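Local coordinates for protein tRNA-5-methyluridine(54) 2-sulfurtransferase (Pyrococcus horikoshii, PDB 3VRH) that catalyses the ATP-dependent 2-thiolation of 5-methyluridine 54 in the T loop of tRNA, a modification that stabilises tRNA in thermophiles, at residues 1-6 against 19-24; 12-17 against 201-206; 186-191 against 275-280; 270-275 against 282-287. All blocks are in the same frame, centred on the assembly; numbering follows the deposited sequence.

Contact 1: residues 1-6 against 19-24; sequences MKCKFC and MYLCEE. With ZN (zinc ion), chain B.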
loop_
_atom_site.group_PDB
_atom_site.type_symbol
_atom_site.label_atom_id
_atom_site.label_comp_id
_atom_site.label_asym_id
_atom_site.label_seq_id
_atom_site.Cartn_x
_atom_site.Cartn_y
_atom_site.Cartn_z
ATOM N N MET A 1 12.679 9.034 -33.707
ATOM C CA MET A 1 12.477 10.293 -33.002
ATOM C C MET A 1 13.804 11.023 -32.838
ATOM O O MET A 1 14.874 10.405 -32.791
ATOM C CB MET A 1 11.858 10.051 -31.624
ATOM C CG MET A 1 10.614 9.174 -31.627
ATOM S SD MET A 1 9.253 9.871 -32.587
ATOM C CE MET A 1 9.147 11.516 -31.871
ATOM N N LYS A 2 13.733 12.344 -32.749
ATOM C CA LYS A 2 14.938 13.138 -32.552
ATOM C C LYS A 2 14.928 13.800 -31.182
ATOM O O LYS A 2 13.874 13.976 -30.569
ATOM C CB LYS A 2 15.102 14.170 -33.673
ATOM C CG LYS A 2 15.401 13.527 -35.041
ATOM C CD LYS A 2 16.650 12.624 -34.984
ATOM C CE LYS A 2 16.765 11.693 -36.201
ATOM N NZ LYS A 2 17.826 10.644 -36.025
ATOM N N CYS A 3 16.113 14.147 -30.703
ATOM C CA CYS A 3 16.252 14.764 -29.404
ATOM C C CYS A 3 15.530 16.116 -29.359
ATOM O O CYS A 3 15.438 16.829 -30.363
ATOM C CB CYS A 3 17.742 14.914 -29.057
ATOM S SG CYS A 3 18.072 15.733 -27.482
ATOM N N LYS A 4 15.005 16.450 -28.185
ATOM C CA LYS A 4 14.369 17.737 -27.969
ATOM C C LYS A 4 15.358 18.904 -28.130
ATOM O O LYS A 4 14.957 20.014 -28.493
ATOM C CB LYS A 4 13.740 17.787 -26.576
ATOM C CG LYS A 4 12.936 19.051 -26.303
ATOM C CD LYS A 4 12.363 19.092 -24.886
ATOM C CE LYS A 4 12.041 20.521 -24.440
ATOM N NZ LYS A 4 11.491 20.574 -23.037
ATOM N N PHE A 5 16.638 18.654 -27.850
ATOM C CA PHE A 5 17.616 19.739 -27.752
ATOM C C PHE A 5 18.656 19.781 -28.871
ATOM O O PHE A 5 19.471 20.709 -28.932
ATOM C CB PHE A 5 18.312 19.706 -26.390
ATOM C CG PHE A 5 17.395 20.002 -25.249
ATOM C CD1 PHE A 5 16.993 21.300 -24.988
ATOM C CD2 PHE A 5 16.929 18.986 -24.434
ATOM C CE1 PHE A 5 16.135 21.579 -23.925
ATOM C CE2 PHE A 5 16.075 19.253 -23.380
ATOM C CZ PHE A 5 15.673 20.549 -23.125
ATOM N N CYS A 6 18.625 18.781 -29.741
ATOM C CA CYS A 6 19.495 18.749 -30.904
ATOM C C CYS A 6 18.935 17.817 -31.962
ATOM O O CYS A 6 17.790 17.361 -31.874
ATOM C CB CYS A 6 20.923 18.341 -30.534
ATOM S SG CYS A 6 21.185 16.577 -30.190
ATOM N N MET A 19 9.746 14.518 -23.084
ATOM C CA MET A 19 10.789 14.858 -24.046
ATOM C C MET A 19 11.572 13.622 -24.473
ATOM O O MET A 19 11.848 12.731 -23.665
ATOM C CB MET A 19 11.758 15.872 -23.448
ATOM C CG MET A 19 12.351 15.443 -22.126
ATOM S SD MET A 19 13.181 16.824 -21.338
ATOM C CE MET A 19 13.250 16.257 -19.633
ATOM N N TYR A 20 11.927 13.571 -25.751
ATOM C CA TYR A 20 12.888 12.589 -26.223
ATOM C C TYR A 20 14.258 13.210 -26.059
ATOM O O TYR A 20 14.421 14.420 -26.286
ATOM C CB TYR A 20 12.628 12.236 -27.682
ATOM C CG TYR A 20 11.347 11.462 -27.857
ATOM C CD1 TYR A 20 11.343 10.079 -27.812
ATOM C CD2 TYR A 20 10.136 12.117 -28.039
ATOM C CE1 TYR A 20 10.174 9.363 -27.956
ATOM C CE2 TYR A 20 8.959 11.406 -28.186
ATOM C CZ TYR A 20 8.986 10.028 -28.142
ATOM O OH TYR A 20 7.819 9.309 -28.289
ATOM N N LEU A 21 15.232 12.394 -25.656
ATOM C CA LEU A 21 16.596 12.869 -25.434
ATOM C C LEU A 21 17.628 11.925 -26.039
ATOM O O LEU A 21 17.499 10.706 -25.935
ATOM C CB LEU A 21 16.876 13.001 -23.927
ATOM C CG LEU A 21 16.080 14.001 -23.097
ATOM C CD1 LEU A 21 16.529 13.910 -21.644
ATOM C CD2 LEU A 21 16.228 15.434 -23.649
ATOM N N CYS A 22 18.664 12.497 -26.647
ATOM C CA CYS A 22 19.799 11.722 -27.108
ATOM C C CYS A 22 20.626 11.301 -25.892
ATOM O O CYS A 22 20.356 11.738 -24.763
ATOM C CB CYS A 22 20.664 12.558 -28.053
ATOM S SG CYS A 22 21.658 13.822 -27.229
ATOM N N GLU A 23 21.630 10.464 -26.131
ATOM C CA GLU A 23 22.495 9.968 -25.071
ATOM C C GLU A 23 23.082 11.074 -24.209
ATOM O O GLU A 23 23.001 11.018 -22.990
ATOM C CB GLU A 23 23.635 9.147 -25.663
ATOM C CG GLU A 23 23.280 7.719 -26.010
ATOM C CD GLU A 23 24.525 6.854 -26.145
ATOM O OE1 GLU A 23 24.480 5.847 -26.891
ATOM O OE2 GLU A 23 25.549 7.194 -25.498
ATOM N N GLU A 24 23.679 12.083 -24.844
ATOM C CA GLU A 24 24.408 13.102 -24.093
ATOM C C GLU A 24 23.478 14.011 -23.321
ATOM O O GLU A 24 23.776 14.397 -22.190
ATOM C CB GLU A 24 25.321 13.910 -25.010
ATOM C CG GLU A 24 26.545 13.129 -25.470
ATOM C CD GLU A 24 27.406 12.656 -24.303
ATOM O OE1 GLU A 24 27.632 13.454 -23.362
ATOM O OE2 GLU A 24 27.845 11.485 -24.322
HETATM ZN ZN ZN B . 20.455 15.953 -27.848
#
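Cys3 swings its sulfur anti to the backbone N (chi1 178°), while Cys22 holds its own SG between the backbone N and the carbonyl carbon (chi1 74°); with these two settings both thiolates reach one zinc ion from different segments. Cys6 SG joins them from the same loop as Cys3, at 2.5 Å from the zinc, and His25 ND1 supplies the fourth ligand. Cys3 SG has more to do than bind metal. Cys3 SG accepts a nearly straight bond from Cys22 N at 3.4 Å, and a second from Phe5 N (N-H...S angle 167°), so two amides and the zinc grip a single sulfur; such N-H...S bonds are likely to offset some of the thiolate charge. This is the zinc-binding N-terminal LIM-type module of TtuA: a CxxC loop, Cys3 to Cys6, laid against strand 19-21 and the start of helix 23-40, with Cys22 in the N-cap position of that helix. One backbone bond runs between the loop and the strand, from Lys4 N to Tyr20 O at 2.8 Å. Beside it the extended chain of Lys4 passes over Met19, CD to CB 3.6 Å. Phe5 offers the edge of its ring, CD2 lying 3.7 Å from Leu21 CD2. At the N terminus the Met1 chain bends twice and lies over one face of the Tyr20 ring, its CG 4.0 Å from the ring centroid and CE against Tyr20 CE2 at 3.7 Å; SD stands farther above the same ring in a Met-aromatic contact.

Contact 2: residues 12-17 against 201-206; sequences IKIHYP and EREVVA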
loop_
_atom_site.group_PDB
_atom_site.type_symbol
_atom_site.label_atom_id
_atom_site.label_comp_id
_atom_site.label_asym_id
_atom_site.label_seq_id
_atom_site.Cartn_x
_atom_site.Cartn_y
_atom_site.Cartn_z
ATOM N N ILE A 12 16.250 7.944 -25.406
ATOM C CA ILE A 12 15.249 7.541 -24.441
ATOM C C ILE A 12 14.111 8.565 -24.398
ATOM O O ILE A 12 14.323 9.739 -24.719
ATOM C CB ILE A 12 15.899 7.379 -23.056
ATOM C CG1 ILE A 12 14.900 6.816 -22.035
ATOM C CG2 ILE A 12 16.508 8.697 -22.600
ATOM C CD1 ILE A 12 15.527 6.509 -20.690
ATOM N N LYS A 13 12.907 8.118 -24.041
ATOM C CA LYS A 13 11.788 9.028 -23.786
ATOM C C LYS A 13 11.626 9.291 -22.292
ATOM O O LYS A 13 11.498 8.369 -21.505
ATOM C CB LYS A 13 10.482 8.494 -24.375
ATOM C CG LYS A 13 9.282 9.416 -24.129
ATOM C CD LYS A 13 8.053 8.954 -24.917
ATOM C CE LYS A 13 6.910 9.964 -24.839
ATOM N NZ LYS A 13 6.129 9.881 -23.562
ATOM N N ILE A 14 11.681 10.560 -21.909
ATOM C CA ILE A 14 11.488 10.958 -20.525
ATOM C C ILE A 14 10.038 11.400 -20.394
ATOM O O ILE A 14 9.547 12.159 -21.235
ATOM C CB ILE A 14 12.421 12.132 -20.141
ATOM C CG1 ILE A 14 13.888 11.753 -20.376
ATOM C CG2 ILE A 14 12.183 12.571 -18.691
ATOM C CD1 ILE A 14 14.306 10.497 -19.646
ATOM N N HIS A 15 9.357 10.928 -19.355
ATOM C CA HIS A 15 7.923 11.177 -19.200
ATOM C C HIS A 15 7.635 12.506 -18.529
ATOM O O HIS A 15 6.705 13.217 -18.918
ATOM C CB HIS A 15 7.253 10.060 -18.392
ATOM C CG HIS A 15 7.615 8.681 -18.846
ATOM N ND1 HIS A 15 7.356 8.225 -20.122
ATOM C CD2 HIS A 15 8.212 7.653 -18.193
ATOM C CE1 HIS A 15 7.780 6.977 -20.234
ATOM N NE2 HIS A 15 8.297 6.604 -19.076
ATOM N N TYR A 16 8.426 12.831 -17.511
ATOM C CA TYR A 16 8.191 14.042 -16.730
ATOM C C TYR A 16 9.452 14.893 -16.588
ATOM O O TYR A 16 10.358 14.543 -15.826
ATOM C CB TYR A 16 7.653 13.686 -15.344
ATOM C CG TYR A 16 6.517 12.692 -15.367
ATOM C CD1 TYR A 16 5.214 13.091 -15.672
ATOM C CD2 TYR A 16 6.742 11.350 -15.082
ATOM C CE1 TYR A 16 4.169 12.170 -15.689
ATOM C CE2 TYR A 16 5.703 10.427 -15.096
ATOM C CZ TYR A 16 4.428 10.844 -15.396
ATOM O OH TYR A 16 3.417 9.921 -15.411
ATOM N N PRO A 17 9.527 16.002 -17.341
ATOM C CA PRO A 17 8.533 16.368 -18.357
ATOM C C PRO A 17 8.688 15.520 -19.623
ATOM O O PRO A 17 9.696 14.826 -19.770
ATOM C CB PRO A 17 8.867 17.836 -18.655
ATOM C CG PRO A 17 10.326 17.947 -18.385
ATOM C CD PRO A 17 10.594 17.013 -17.223
ATOM N N GLU A 201 14.245 3.630 -11.778
ATOM C CA GLU A 201 15.130 2.504 -11.996
ATOM C C GLU A 201 15.463 2.380 -13.476
ATOM O O GLU A 201 16.586 2.058 -13.857
ATOM C CB GLU A 201 14.526 1.200 -11.456
ATOM C CG GLU A 201 15.490 0.023 -11.618
ATOM C CD GLU A 201 15.209 -1.135 -10.690
ATOM O OE1 GLU A 201 14.158 -1.141 -10.010
ATOM O OE2 GLU A 201 16.053 -2.043 -10.635
ATOM N N ARG A 202 14.471 2.665 -14.303
ATOM C CA ARG A 202 14.633 2.671 -15.747
ATOM C C ARG A 202 15.667 3.730 -16.191
ATOM O O ARG A 202 16.501 3.478 -17.069
ATOM C CB ARG A 202 13.261 2.946 -16.342
ATOM C CG ARG A 202 13.195 3.156 -17.803
ATOM C CD ARG A 202 11.850 3.825 -18.117
ATOM N NE ARG A 202 11.798 4.174 -19.520
ATOM C CZ ARG A 202 11.674 5.411 -19.990
ATOM N NH1 ARG A 202 11.549 6.433 -19.157
ATOM N NH2 ARG A 202 11.641 5.610 -21.304
ATOM N N GLU A 203 15.630 4.906 -15.569
ATOM C CA GLU A 203 16.629 5.943 -15.882
ATOM C C GLU A 203 18.033 5.527 -15.416
ATOM O O GLU A 203 19.015 5.786 -16.090
ATOM C CB GLU A 203 16.217 7.286 -15.280
ATOM C CG GLU A 203 14.985 7.839 -15.957
ATOM C CD GLU A 203 14.422 9.056 -15.278
ATOM O OE1 GLU A 203 14.581 9.202 -14.047
ATOM O OE2 GLU A 203 13.802 9.868 -15.991
ATOM N N VAL A 204 18.109 4.855 -14.269
ATOM C CA VAL A 204 19.382 4.340 -13.781
ATOM C C VAL A 204 19.977 3.335 -14.760
ATOM O O VAL A 204 21.146 3.466 -15.161
ATOM C CB VAL A 204 19.265 3.725 -12.381
ATOM C CG1 VAL A 204 20.573 3.069 -11.977
ATOM C CG2 VAL A 204 18.855 4.794 -11.363
ATOM N N VAL A 205 19.180 2.344 -15.157
ATOM C CA VAL A 205 19.619 1.410 -16.192
ATOM C C VAL A 205 20.127 2.153 -17.430
ATOM O O VAL A 205 21.239 1.891 -17.908
ATOM C CB VAL A 205 18.510 0.414 -16.606
ATOM C CG1 VAL A 205 18.928 -0.352 -17.877
ATOM C CG2 VAL A 205 18.221 -0.556 -15.469
ATOM N N ALA A 206 19.341 3.099 -17.928
ATOM C CA ALA A 206 19.750 3.836 -19.117
ATOM C C ALA A 206 21.051 4.637 -18.916
ATOM O O ALA A 206 21.868 4.778 -19.831
ATOM C CB ALA A 206 18.613 4.732 -19.607
HETATM O O HOH W 1 12.230 5.314 -24.009
#
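The small antiparallel sheet of the N-terminal zinc module meets the PP-loop domain here: strand 12-14 lies against residues 201-206 of helix 201-211, the two short axes 10.7 Å apart at closest and nearly antiparallel, at 148°. Arg202 makes the main link. Its chain, extended from CG to NE, carries the guanidinium end-on to Lys13 O, which takes bonds from NH2 at 2.8 Å, on a lone pair, and from NH1 at 3.0 Å, nearly straight ahead of the carbonyl. Ile12 CG1 lies over one face of that guanidinium, 3.6 Å from NH2, and His15 NE2 over the opposite one, so the flat group is clamped between them. Farther along Ile12, CD1 meets Ala206 CB at 3.7 Å. Trimming Ile12 to an alanine would probably open a gap beside Ala206 and leave one face of the guanidinium without its apolar cover. A water accepts from Lys13 N and, weakly, from Arg202 NH2. Ile14 CD1 rests against Glu203 OE2, a carboxylate oxygen whose hydrogen bond comes from Tyr29 OH. Helix 23-40 completes the packing: its Phe26 touches both Ile12 and Ala206, Tyr29 touches Ile14, and strand 19-21 pairs alongside strand 12-14.

Contact 3: residues 186-191 against 275-280; sequences QGKFIK and CRMPSS. With ZN (zinc ion), chain C.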
loop_
_atom_site.group_PDB
_atom_site.type_symbol
_atom_site.label_atom_id
_atom_site.label_comp_id
_atom_site.label_asym_id
_atom_site.label_seq_id
_atom_site.Cartn_x
_atom_site.Cartn_y
_atom_site.Cartn_z
ATOM N N GLN A 186 23.502 10.992 13.682
ATOM C CA GLN A 186 22.956 10.880 15.024
ATOM C C GLN A 186 23.860 10.003 15.872
ATOM O O GLN A 186 23.782 8.774 15.813
ATOM C CB GLN A 186 21.535 10.305 14.972
ATOM C CG GLN A 186 20.827 10.222 16.316
ATOM C CD GLN A 186 19.387 9.757 16.178
ATOM O OE1 GLN A 186 18.841 9.701 15.071
ATOM N NE2 GLN A 186 18.764 9.420 17.303
ATOM N N GLY A 187 24.722 10.643 16.658
ATOM C CA GLY A 187 25.699 9.918 17.452
ATOM C C GLY A 187 26.685 9.241 16.525
ATOM O O GLY A 187 27.179 9.870 15.585
ATOM N N LYS A 188 26.952 7.959 16.756
ATOM C CA LYS A 188 27.903 7.241 15.914
ATOM C C LYS A 188 27.276 6.678 14.622
ATOM O O LYS A 188 27.958 6.017 13.830
ATOM C CB LYS A 188 28.649 6.172 16.713
ATOM C CG LYS A 188 29.418 6.738 17.903
ATOM C CD LYS A 188 30.324 5.691 18.533
ATOM C CE LYS A 188 31.135 6.274 19.677
ATOM N NZ LYS A 188 32.032 5.252 20.294
ATOM N N PHE A 189 25.990 6.964 14.410
ATOM C CA PHE A 189 25.350 6.746 13.107
ATOM C C PHE A 189 25.681 7.880 12.148
ATOM O O PHE A 189 25.223 9.013 12.327
ATOM C CB PHE A 189 23.832 6.633 13.253
ATOM C CG PHE A 189 23.372 5.308 13.795
ATOM C CD1 PHE A 189 24.039 4.137 13.463
ATOM C CD2 PHE A 189 22.266 5.230 14.635
ATOM C CE1 PHE A 189 23.612 2.910 13.958
ATOM C CE2 PHE A 189 21.834 4.009 15.137
ATOM C CZ PHE A 189 22.507 2.847 14.795
ATOM N N ILE A 190 26.486 7.578 11.134
ATOM C CA ILE A 190 26.876 8.557 10.130
ATOM C C ILE A 190 25.677 8.929 9.264
ATOM O O ILE A 190 24.808 8.092 9.022
ATOM C CB ILE A 190 28.003 8.000 9.217
ATOM C CG1 ILE A 190 29.208 7.561 10.051
ATOM C CG2 ILE A 190 28.422 9.028 8.182
ATOM C CD1 ILE A 190 29.895 8.697 10.766
ATOM N N LYS A 191 25.639 10.178 8.802
ATOM C CA LYS A 191 24.588 10.639 7.897
ATOM C C LYS A 191 24.516 9.763 6.646
ATOM O O LYS A 191 25.536 9.561 5.970
ATOM C CB LYS A 191 24.824 12.097 7.476
ATOM C CG LYS A 191 23.799 12.601 6.467
ATOM C CD LYS A 191 23.847 14.109 6.277
ATOM C CE LYS A 191 25.104 14.523 5.548
ATOM N NZ LYS A 191 24.923 15.806 4.812
ATOM N N CYS A 275 31.712 -2.827 20.883
ATOM C CA CYS A 275 32.273 -2.039 19.796
ATOM C C CYS A 275 31.929 -0.570 19.955
ATOM O O CYS A 275 32.409 0.273 19.191
ATOM C CB CYS A 275 31.726 -2.538 18.458
ATOM S SG CYS A 275 29.987 -2.031 18.158
ATOM N N ARG A 276 31.073 -0.281 20.932
ATOM C CA ARG A 276 30.690 1.087 21.278
ATOM C C ARG A 276 29.899 1.807 20.199
ATOM O O ARG A 276 29.774 3.029 20.228
ATOM C CB ARG A 276 31.910 1.918 21.681
ATOM C CG ARG A 276 32.511 1.551 23.046
ATOM C CD ARG A 276 33.694 2.458 23.329
ATOM N NE ARG A 276 34.308 2.816 22.056
ATOM C CZ ARG A 276 35.393 2.242 21.548
ATOM N NH1 ARG A 276 36.040 1.291 22.222
ATOM N NH2 ARG A 276 35.834 2.636 20.363
ATOM N N MET A 277 29.367 1.052 19.245
ATOM C CA MET A 277 28.483 1.634 18.245
ATOM C C MET A 277 27.069 1.538 18.808
ATOM O O MET A 277 26.811 0.683 19.651
ATOM C CB MET A 277 28.622 0.902 16.905
ATOM C CG MET A 277 30.045 0.966 16.328
ATOM S SD MET A 277 30.643 2.653 16.130
ATOM C CE MET A 277 29.648 3.236 14.763
ATOM N N PRO A 278 26.164 2.432 18.373
ATOM C CA PRO A 278 24.812 2.532 18.943
ATOM C C PRO A 278 24.162 1.178 19.145
ATOM O O PRO A 278 24.250 0.299 18.288
ATOM C CB PRO A 278 24.031 3.345 17.902
ATOM C CG PRO A 278 25.075 3.823 16.870
ATOM C CD PRO A 278 26.431 3.517 17.415
ATOM N N SER A 279 23.533 1.011 20.300
ATOM C CA SER A 279 22.943 -0.262 20.656
ATOM C C SER A 279 21.673 -0.104 21.485
ATOM O O SER A 279 21.673 0.553 22.532
ATOM C CB SER A 279 23.953 -1.096 21.429
ATOM O OG SER A 279 23.358 -2.296 21.874
ATOM N N SER A 280 20.588 -0.697 20.998
ATOM C CA SER A 280 19.424 -0.944 21.838
ATOM C C SER A 280 19.715 -2.278 22.513
ATOM O O SER A 280 19.967 -3.286 21.842
ATOM C CB SER A 280 18.131 -0.998 21.016
ATOM O OG SER A 280 18.073 -2.162 20.206
HETATM ZN ZN ZN C . 28.590 -4.029 18.991
#
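Lys188 starts at CB against Pro278 CD, 3.5 Å away, in a contact that sets a type II' beta turn of the PP-loop domain (Gln186 to Phe189) against the zinc-binding loop near the C terminus. Met277 comes in at about a right angle, its CE 3.7 Å from Lys188 CB. With every torsion beyond CG extended, the lysine then runs straight along the loop: CD approaches Arg276 O at 3.2 Å and lies near Met277 SD, and NZ donates to that same carbonyl oxygen at 3.2 Å, from above the carbonyl plane. The ammonium sits at the edge of the Arg276 guanidinium, a pairing of like charges probably eased by Glu295, which bridges to Arg276, and by Glu271, a weak and long partner of Lys188. An alanine replacing Lys188 would probably leave Arg276 O without this donor and open a gap beside Met277, since the chain beyond CB would be gone. Asn140 on helix 127-145 bonds to Lys188 O and to Ile190 N just after the turn. Next to the lysine, Pro278 lies over one face of the Phe189 ring in a CH-pi contact, its CG just 3.4 Å from the ring centroid and 11° off the normal.

Contact 4: residues 270-275 against 282-287; sequences KECKIC and DICAFC. With ZN (zinc ion), chain C.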
loop_
_atom_site.group_PDB
_atom_site.type_symbol
_atom_site.label_atom_id
_atom_site.label_comp_id
_atom_site.label_asym_id
_atom_site.label_seq_id
_atom_site.Cartn_x
_atom_site.Cartn_y
_atom_site.Cartn_z
ATOM N N LYS A 270 21.939 3.595 23.570
ATOM C CA LYS A 270 23.121 3.307 24.381
ATOM C C LYS A 270 24.394 3.212 23.517
ATOM O O LYS A 270 24.400 3.607 22.347
ATOM C CB LYS A 270 22.924 2.007 25.173
ATOM C CG LYS A 270 21.497 1.794 25.676
ATOM C CD LYS A 270 21.327 0.471 26.428
ATOM C CE LYS A 270 22.068 0.472 27.763
ATOM N NZ LYS A 270 21.781 -0.746 28.582
ATOM N N GLU A 271 25.476 2.704 24.112
ATOM C CA GLU A 271 26.681 2.350 23.370
ATOM C C GLU A 271 26.962 0.891 23.618
ATOM O O GLU A 271 26.907 0.430 24.755
ATOM C CB GLU A 271 27.893 3.169 23.818
ATOM C CG GLU A 271 28.082 4.460 23.053
ATOM C CD GLU A 271 29.487 5.043 23.192
ATOM O OE1 GLU A 271 30.324 4.479 23.950
ATOM O OE2 GLU A 271 29.740 6.073 22.526
ATOM N N CYS A 272 27.273 0.162 22.555
ATOM C CA CYS A 272 27.520 -1.263 22.691
ATOM C C CYS A 272 28.725 -1.557 23.580
ATOM O O CYS A 272 29.761 -0.902 23.465
ATOM C CB CYS A 272 27.728 -1.912 21.332
ATOM S SG CYS A 272 28.222 -3.603 21.538
ATOM N N LYS A 273 28.585 -2.561 24.442
ATOM C CA LYS A 273 29.643 -2.955 25.377
ATOM C C LYS A 273 30.839 -3.603 24.688
ATOM O O LYS A 273 31.854 -3.905 25.331
ATOM C CB LYS A 273 29.100 -3.922 26.445
ATOM C CG LYS A 273 28.020 -3.324 27.352
ATOM C CD LYS A 273 27.769 -4.170 28.595
ATOM C CE LYS A 273 26.985 -3.370 29.639
ATOM N NZ LYS A 273 26.714 -4.133 30.899
ATOM N N ILE A 274 30.715 -3.841 23.387
ATOM C CA ILE A 274 31.791 -4.493 22.646
ATOM C C ILE A 274 32.493 -3.540 21.687
ATOM O O ILE A 274 33.717 -3.442 21.692
ATOM C CB ILE A 274 31.295 -5.735 21.875
ATOM C CG1 ILE A 274 30.810 -6.794 22.856
ATOM C CG2 ILE A 274 32.416 -6.322 21.031
ATOM C CD1 ILE A 274 31.807 -7.099 23.939
ATOM N N CYS A 275 31.712 -2.827 20.883
ATOM C CA CYS A 275 32.273 -2.039 19.796
ATOM C C CYS A 275 31.929 -0.570 19.955
ATOM O O CYS A 275 32.409 0.273 19.191
ATOM C CB CYS A 275 31.726 -2.538 18.458
ATOM S SG CYS A 275 29.987 -2.031 18.158
ATOM N N ASP A 282 22.382 -3.669 25.735
ATOM C CA ASP A 282 23.735 -3.268 26.093
ATOM C C ASP A 282 24.788 -3.804 25.119
ATOM O O ASP A 282 25.802 -3.147 24.885
ATOM C CB ASP A 282 24.055 -3.637 27.547
ATOM C CG ASP A 282 23.663 -5.061 27.891
ATOM O OD1 ASP A 282 23.270 -5.811 26.964
ATOM O OD2 ASP A 282 23.770 -5.429 29.085
ATOM N N ILE A 283 24.551 -4.989 24.557
ATOM C CA ILE A 283 25.367 -5.479 23.442
ATOM C C ILE A 283 24.559 -5.359 22.153
ATOM O O ILE A 283 23.346 -5.586 22.155
ATOM C CB ILE A 283 25.846 -6.923 23.651
ATOM C CG1 ILE A 283 26.685 -7.010 24.922
ATOM C CG2 ILE A 283 26.678 -7.387 22.471
ATOM C CD1 ILE A 283 27.263 -8.358 25.142
ATOM N N CYS A 284 25.211 -4.975 21.060
ATOM C CA CYS A 284 24.451 -4.647 19.862
ATOM C C CYS A 284 24.096 -5.879 19.026
ATOM O O CYS A 284 24.607 -6.981 19.261
ATOM C CB CYS A 284 25.131 -3.547 19.039
ATOM S SG CYS A 284 26.237 -4.103 17.730
ATOM N N ALA A 285 23.174 -5.680 18.088
ATOM C CA ALA A 285 22.653 -6.759 17.252
ATOM C C ALA A 285 23.775 -7.470 16.496
ATOM O O ALA A 285 23.902 -8.696 16.570
ATOM C CB ALA A 285 21.611 -6.219 16.276
ATOM N N PHE A 286 24.579 -6.686 15.784
ATOM C CA PHE A 286 25.721 -7.216 15.039
ATOM C C PHE A 286 26.584 -8.071 15.946
ATOM O O PHE A 286 26.807 -9.243 15.664
ATOM C CB PHE A 286 26.543 -6.069 14.465
ATOM C CG PHE A 286 27.716 -6.509 13.619
ATOM C CD1 PHE A 286 27.548 -6.781 12.265
ATOM C CD2 PHE A 286 28.982 -6.627 14.171
ATOM C CE1 PHE A 286 28.608 -7.161 11.479
ATOM C CE2 PHE A 286 30.060 -7.014 13.386
ATOM C CZ PHE A 286 29.874 -7.283 12.038
ATOM N N CYS A 287 27.035 -7.485 17.056
ATOM C CA CYS A 287 27.907 -8.174 18.005
ATOM C C CYS A 287 27.304 -9.432 18.606
ATOM O O CYS A 287 27.999 -10.435 18.782
ATOM C CB CYS A 287 28.318 -7.232 19.126
ATOM S SG CYS A 287 29.679 -6.196 18.653
HETATM ZN ZN ZN C . 28.590 -4.029 18.991
#
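Cys272 SG, packed against Ile283 and Cys284, sits at the tight inner side of this contact, where four cysteines close round a zinc ion. Turned anti to its backbone N (chi1 173°), Cys272 SG binds the zinc at 2.6 Å. Cys272 SG also accepts from Ile274 N at 3.1 Å, and more weakly from the amides of Cys284 and Cys275, so the sulfur is gripped by metal and backbone together. Cys287 approaches from the first turn of helix 285-290, its SG 3.6 Å from Ile274 CG2, and the CB atoms of Cys272 and Cys284 touch at 3.8 Å. Cys284 caps that helix, its sulfur taking an almost straight bond from Cys287 N (176°). One backbone bond, Lys273 N to Asp282 O at 2.9 Å, holds the two loops together at the junction with the outer side.

Things are looser beyond it. Lys273 reaches with an extended chain across Asp282, its CE 3.6 Å from Asp282 CB, but its NZ forms a long salt bridge to Asp282 OD2, 3.7 Å. Lys270 runs alongside the same aspartate without its ammonium meeting the carboxylate, on the solvent side, where both lysines are exposed. Helix 127-145 backs the buried side through Tyr137, which stacks on Phe286. Two CxxC pairs, Cys272 with Cys275 and Cys284 with Cys287, sharing one zinc make a Cys4 zinc site, the second of TtuA.

How the contacts relate
From the N terminus, contact 1 closes the first loop, bringing residues 1-6 back to 19-24 round the first zinc. Contact 2 starts inside that loop, on strand 12-14, and crosses it: strands 12-14 and 19-21 pair in one sheet, with Leu21 N probably hydrogen-bonded to Ile12 O, while the long closure to 201-206 fastens the zinc module to the PP-loop domain. Contact 3 opens within that span and so crosses contact 2, their centres about 37 Å apart; it ties the turn before strand 191-193 to the second zinc loop. Contact 4 crosses contact 3, sharing Cys275, and closes the short loop from 270-275 to 282-287 at the start of helix 285-290.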